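Local coordinates for sensor protein CpxA (Vibrio parahaemolyticus, PDB 3V67), which probably acts as a membrane-bound sensor histidine kinase of a two-component system, the piece here being its periplasmic, PAS-fold sensor domain, at residues K95-P107 with L117-P129. Numbering follows the deposited sequence.
Sequences KQRLYGRYMIAGP and LLMYVGFKWNEPP
Met103 lies against two aromatic rings: its CB sits over one face of Phe123, 4.0 Å from the ring centroid, and its CE over one face of Trp125, 16° off the normal of the five-membered ring. Both are CH-pi contacts, that with the poorly ordered Trp125 being less certain. Bends at chi2 (79°) and chi3 curl the thioether so that CE reaches the indole. Leu98 CD2 meets Trp125 CE3 obliquely at 3.7 Å, while Gln96 OE1 and Ala105 CB approach the edge of Phe123. On the other side of the sheet, Phe123 N lies over one face of the Tyr102 ring, 3.3 Å from Tyr102 CE1; Tyr102 OH packs 3.2 Å from Gly122 CA, on the side where Gly122 has no side chain. Pro107, after a cis peptide, puts CB 3.4 Å from Tyr120 CE1. Segments 102-107 and 117-124 run antiparallel, their axes 160° apart, with Met103–Phe123 and Ala105–Val121 as hydrogen-bonded pairs; Val121 N donates to Ala105 O at 2.9 Å. Strands 102-112 and 115-124 thus form a central hairpin of the PAS-fold sheet, flanked by strands 95-99 and 57-61. Helix 75-87 packs on Ile104 and Tyr120, whose OH is hydrogen-bonded to Ser61 OG, whereas helix 14-30 meets Ala105 and Met119 on the opposite face.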
loop_
_atom_site.group_PDB
_atom_site.type_symbol
_atom_site.label_atom_id
_atom_site.label_comp_id
_atom_site.label_asym_id
_atom_site.label_seq_id
_atom_site.Cartn_x
_atom_site.Cartn_y
_atom_site.Cartn_z
ATOM N N LYS A 95 -0.039 8.961 -9.146
ATOM C CA LYS A 95 -0.878 8.024 -8.417
ATOM C C LYS A 95 -0.657 6.630 -8.981
ATOM O O LYS A 95 0.112 6.451 -9.927
ATOM C CB LYS A 95 -2.354 8.406 -8.555
ATOM C CG LYS A 95 -2.716 9.770 -7.979
ATOM C CD LYS A 95 -2.705 9.756 -6.458
ATOM C CE LYS A 95 -3.159 11.095 -5.899
ATOM N NZ LYS A 95 -3.226 11.090 -4.414
ATOM N N GLN A 96 -1.326 5.641 -8.399
ATOM C CA GLN A 96 -1.295 4.292 -8.949
ATOM C C GLN A 96 -2.688 3.675 -9.050
ATOM O O GLN A 96 -3.564 3.954 -8.233
ATOM C CB GLN A 96 -0.346 3.388 -8.157
ATOM C CG GLN A 96 -0.740 3.166 -6.708
ATOM C CD GLN A 96 0.263 2.299 -5.963
ATOM O OE1 GLN A 96 1.415 2.171 -6.377
ATOM N NE2 GLN A 96 -0.174 1.700 -4.862
ATOM N N ARG A 97 -2.882 2.845 -10.072
ATOM C CA ARG A 97 -4.150 2.156 -10.295
ATOM C C ARG A 97 -3.912 0.668 -10.529
ATOM O O ARG A 97 -2.943 0.285 -11.185
ATOM C CB ARG A 97 -4.886 2.746 -11.499
ATOM C CG ARG A 97 -5.626 4.045 -11.217
ATOM C CD ARG A 97 -6.317 4.565 -12.472
ATOM N NE ARG A 97 -7.470 5.400 -12.152
ATOM C CZ ARG A 97 -7.424 6.719 -12.001
ATOM N NH1 ARG A 97 -6.274 7.366 -12.139
ATOM N NH2 ARG A 97 -8.529 7.393 -11.712
ATOM N N LEU A 98 -4.802 -0.168 -10.005
ATOM C CA LEU A 98 -4.666 -1.611 -10.155
ATOM C C LEU A 98 -5.547 -2.152 -11.277
ATOM O O LEU A 98 -6.762 -1.969 -11.273
ATOM C CB LEU A 98 -4.981 -2.326 -8.840
ATOM C CG LEU A 98 -4.690 -3.828 -8.807
ATOM C CD1 LEU A 98 -3.219 -4.096 -9.079
ATOM C CD2 LEU A 98 -5.107 -4.423 -7.470
ATOM N N TYR A 99 -4.914 -2.817 -12.235
ATOM C CA TYR A 99 -5.610 -3.440 -13.353
ATOM C C TYR A 99 -5.478 -4.954 -13.251
ATOM O O TYR A 99 -4.502 -5.537 -13.726
ATOM C CB TYR A 99 -5.035 -2.943 -14.681
ATOM C CG TYR A 99 -5.294 -1.476 -14.936
ATOM C CD1 TYR A 99 -6.414 -1.067 -15.649
ATOM C CD2 TYR A 99 -4.427 -0.502 -14.457
ATOM C CE1 TYR A 99 -6.661 0.266 -15.881
ATOM C CE2 TYR A 99 -4.666 0.835 -14.683
ATOM C CZ TYR A 99 -5.785 1.216 -15.398
ATOM O OH TYR A 99 -6.031 2.551 -15.628
ATOM N N GLY A 100 -6.464 -5.586 -12.622
ATOM C CA GLY A 100 -6.383 -7.000 -12.314
ATOM C C GLY A 100 -5.315 -7.229 -11.262
ATOM O O GLY A 100 -5.529 -6.979 -10.078
ATOM N N ARG A 101 -4.154 -7.696 -11.704
ATOM C CA ARG A 101 -3.022 -7.903 -10.812
ATOM C C ARG A 101 -1.854 -7.023 -11.239
ATOM O O ARG A 101 -0.749 -7.150 -10.715
ATOM C CB ARG A 101 -2.598 -9.374 -10.820
ATOM C CG ARG A 101 -3.576 -10.319 -10.135
ATOM C CD ARG A 101 -3.299 -10.426 -8.643
ATOM N NE ARG A 101 -4.126 -11.448 -8.005
ATOM C CZ ARG A 101 -3.819 -12.742 -7.959
ATOM N NH1 ARG A 101 -2.701 -13.181 -8.521
ATOM N NH2 ARG A 101 -4.632 -13.599 -7.356
ATOM N N TYR A 102 -2.106 -6.132 -12.192
ATOM C CA TYR A 102 -1.057 -5.278 -12.740
ATOM C C TYR A 102 -1.221 -3.827 -12.300
ATOM O O TYR A 102 -2.102 -3.117 -12.781
ATOM C CB TYR A 102 -1.052 -5.364 -14.266
ATOM C CG TYR A 102 0.197 -4.818 -14.922
ATOM C CD1 TYR A 102 1.425 -5.445 -14.750
ATOM C CD2 TYR A 102 0.146 -3.687 -15.727
ATOM C CE1 TYR A 102 2.567 -4.955 -15.351
ATOM C CE2 TYR A 102 1.285 -3.189 -16.334
ATOM C CZ TYR A 102 2.492 -3.828 -16.143
ATOM O OH TYR A 102 3.631 -3.341 -16.745
ATOM N N MET A 103 -0.366 -3.395 -11.381
ATOM C CA MET A 103 -0.389 -2.024 -10.887
ATOM C C MET A 103 0.356 -1.083 -11.829
ATOM O O MET A 103 1.399 -1.436 -12.380
ATOM C CB MET A 103 0.243 -1.949 -9.496
ATOM C CG MET A 103 0.110 -0.589 -8.831
ATOM S SD MET A 103 -1.527 -0.344 -8.123
ATOM C CE MET A 103 -1.398 -1.360 -6.661
ATOM N N ILE A 104 -0.180 0.117 -12.008
ATOM C CA ILE A 104 0.466 1.122 -12.839
ATOM C C ILE A 104 0.599 2.443 -12.097
ATOM O O ILE A 104 -0.385 2.966 -11.568
ATOM C CB ILE A 104 -0.305 1.342 -14.145
ATOM C CG1 ILE A 104 -0.103 0.143 -15.074
ATOM C CG2 ILE A 104 0.148 2.626 -14.817
ATOM C CD1 ILE A 104 -0.768 0.293 -16.410
ATOM N N ALA A 105 1.817 2.977 -12.062
ATOM C CA ALA A 105 2.092 4.198 -11.314
ATOM C C ALA A 105 2.655 5.312 -12.196
ATOM O O ALA A 105 3.485 5.068 -13.072
ATOM C CB ALA A 105 3.044 3.901 -10.159
ATOM N N GLY A 106 2.199 6.536 -11.951
ATOM C CA GLY A 106 2.669 7.697 -12.690
ATOM C C GLY A 106 1.634 8.810 -12.735
ATOM O O GLY A 106 0.609 8.737 -12.059
ATOM N N PRO A 107 1.895 9.854 -13.533
ATOM C CA PRO A 107 3.113 10.017 -14.325
ATOM C C PRO A 107 4.169 10.786 -13.552
ATOM O O PRO A 107 3.825 11.492 -12.601
ATOM C CB PRO A 107 2.635 10.882 -15.486
ATOM C CG PRO A 107 1.605 11.767 -14.868
ATOM C CD PRO A 107 0.912 10.915 -13.823
ATOM N N LEU A 117 8.355 14.759 -21.721
ATOM C CA LEU A 117 7.420 13.643 -21.739
ATOM C C LEU A 117 7.080 13.206 -20.322
ATOM O O LEU A 117 7.504 13.827 -19.345
ATOM C CB LEU A 117 8.031 12.463 -22.493
ATOM C CG LEU A 117 8.579 12.766 -23.887
ATOM C CD1 LEU A 117 9.274 11.542 -24.457
ATOM C CD2 LEU A 117 7.464 13.243 -24.810
ATOM N N LEU A 118 6.323 12.120 -20.217
ATOM C CA LEU A 118 5.938 11.576 -18.924
ATOM C C LEU A 118 6.258 10.090 -18.848
ATOM O O LEU A 118 6.036 9.344 -19.801
ATOM C CB LEU A 118 4.451 11.822 -18.669
ATOM C CG LEU A 118 4.050 13.298 -18.655
ATOM C CD1 LEU A 118 2.589 13.454 -19.019
ATOM C CD2 LEU A 118 4.337 13.914 -17.289
ATOM N N MET A 119 6.787 9.674 -17.704
ATOM C CA MET A 119 7.196 8.300 -17.477
ATOM C C MET A 119 6.243 7.622 -16.504
ATOM O O MET A 119 5.705 8.252 -15.586
ATOM C CB MET A 119 8.624 8.254 -16.924
ATOM C CG MET A 119 9.269 6.873 -16.967
ATOM S SD MET A 119 10.812 6.779 -16.034
ATOM C CE MET A 119 10.184 6.450 -14.394
ATOM N N TYR A 120 6.042 6.329 -16.719
ATOM C CA TYR A 120 5.152 5.530 -15.899
ATOM C C TYR A 120 5.835 4.196 -15.642
ATOM O O TYR A 120 6.748 3.809 -16.373
ATOM C CB TYR A 120 3.838 5.272 -16.634
ATOM C CG TYR A 120 3.135 6.495 -17.180
ATOM C CD1 TYR A 120 2.039 7.041 -16.520
ATOM C CD2 TYR A 120 3.543 7.085 -18.372
ATOM C CE1 TYR A 120 1.380 8.149 -17.022
ATOM C CE2 TYR A 120 2.893 8.200 -18.880
ATOM C CZ TYR A 120 1.813 8.726 -18.203
ATOM O OH TYR A 120 1.163 9.830 -18.704
ATOM N N VAL A 121 5.389 3.489 -14.610
ATOM C CA VAL A 121 5.935 2.171 -14.307
ATOM C C VAL A 121 4.815 1.171 -14.046
ATOM O O VAL A 121 3.967 1.385 -13.181
ATOM C CB VAL A 121 6.896 2.208 -13.092
ATOM C CG1 VAL A 121 7.390 0.813 -12.766
ATOM C CG2 VAL A 121 8.071 3.132 -13.363
ATOM N N GLY A 122 4.812 0.085 -14.810
ATOM C CA GLY A 122 3.865 -0.993 -14.615
ATOM C C GLY A 122 4.555 -2.163 -13.949
ATOM O O GLY A 122 5.724 -2.431 -14.206
ATOM N N PHE A 123 3.834 -2.855 -13.077
ATOM C CA PHE A 123 4.400 -3.986 -12.357
ATOM C C PHE A 123 3.283 -4.810 -11.750
ATOM O O PHE A 123 2.365 -4.260 -11.154
ATOM C CB PHE A 123 5.367 -3.508 -11.268
ATOM C CG PHE A 123 4.787 -2.470 -10.347
ATOM C CD1 PHE A 123 4.165 -2.840 -9.165
ATOM C CD2 PHE A 123 4.877 -1.123 -10.657
ATOM C CE1 PHE A 123 3.633 -1.886 -8.315
ATOM C CE2 PHE A 123 4.347 -0.163 -9.811
ATOM C CZ PHE A 123 3.726 -0.545 -8.639
ATOM N N LYS A 124 3.352 -6.126 -11.906
ATOM C CA LYS A 124 2.302 -6.982 -11.371
ATOM C C LYS A 124 2.305 -6.963 -9.845
ATOM O O LYS A 124 3.360 -6.955 -9.206
ATOM C CB LYS A 124 2.385 -8.409 -11.925
ATOM C CG LYS A 124 3.388 -9.316 -11.237
ATOM C CD LYS A 124 2.727 -10.623 -10.812
ATOM C CE LYS A 124 2.037 -11.312 -11.982
ATOM N NZ LYS A 124 1.291 -12.524 -11.550
ATOM N N TRP A 125 1.109 -6.935 -9.273
ATOM C CA TRP A 125 0.946 -6.774 -7.839
ATOM C C TRP A 125 0.302 -8.027 -7.257
ATOM O O TRP A 125 -0.814 -8.389 -7.629
ATOM C CB TRP A 125 0.080 -5.546 -7.570
ATOM C CG TRP A 125 0.196 -5.020 -6.192
ATOM C CD1 TRP A 125 1.333 -4.573 -5.580
ATOM C CD2 TRP A 125 -0.857 -4.863 -5.242
ATOM N NE1 TRP A 125 1.055 -4.157 -4.302
ATOM C CE2 TRP A 125 -0.291 -4.313 -4.074
ATOM C CE3 TRP A 125 -2.231 -5.125 -5.266
ATOM C CZ2 TRP A 125 -1.043 -4.039 -2.935
ATOM C CZ3 TRP A 125 -2.977 -4.847 -4.134
ATOM C CH2 TRP A 125 -2.385 -4.308 -2.989
ATOM N N ASN A 126 1.007 -8.685 -6.341
ATOM C CA ASN A 126 0.605 -10.014 -5.884
ATOM C C ASN A 126 -0.087 -10.127 -4.535
ATOM O O ASN A 126 0.432 -10.781 -3.628
ATOM C CB ASN A 126 1.784 -10.982 -5.930
ATOM C CG ASN A 126 2.085 -11.452 -7.328
ATOM O OD1 ASN A 126 1.193 -11.887 -8.056
ATOM N ND2 ASN A 126 3.344 -11.356 -7.719
ATOM N N GLU A 127 -1.280 -9.531 -4.465
ATOM C CA GLU A 127 -2.300 -9.769 -3.432
ATOM C C GLU A 127 -1.823 -10.457 -2.155
ATOM O O GLU A 127 -1.594 -11.668 -2.147
ATOM C CB GLU A 127 -3.471 -10.559 -4.029
ATOM C CG GLU A 127 -4.726 -10.548 -3.172
ATOM C CD GLU A 127 -5.921 -9.964 -3.903
ATOM O OE1 GLU A 127 -6.412 -8.892 -3.487
ATOM O OE2 GLU A 127 -6.370 -10.576 -4.896
ATOM N N PRO A 128 -1.698 -9.683 -1.070
ATOM C CA PRO A 128 -1.080 -10.101 0.192
ATOM C C PRO A 128 -1.729 -11.341 0.789
ATOM O O PRO A 128 -2.933 -11.544 0.609
ATOM C CB PRO A 128 -1.325 -8.903 1.114
ATOM C CG PRO A 128 -1.576 -7.754 0.205
ATOM C CD PRO A 128 -2.281 -8.334 -0.976
ATOM N N PRO A 129 -0.935 -12.162 1.494
ATOM C CA PRO A 129 -1.486 -13.300 2.232
ATOM C C PRO A 129 -2.526 -12.780 3.210
ATOM O O PRO A 129 -2.249 -11.825 3.939
ATOM C CB PRO A 129 -0.272 -13.860 2.979
ATOM C CG PRO A 129 0.734 -12.746 2.990
ATOM C CD PRO A 129 0.511 -12.000 1.716
#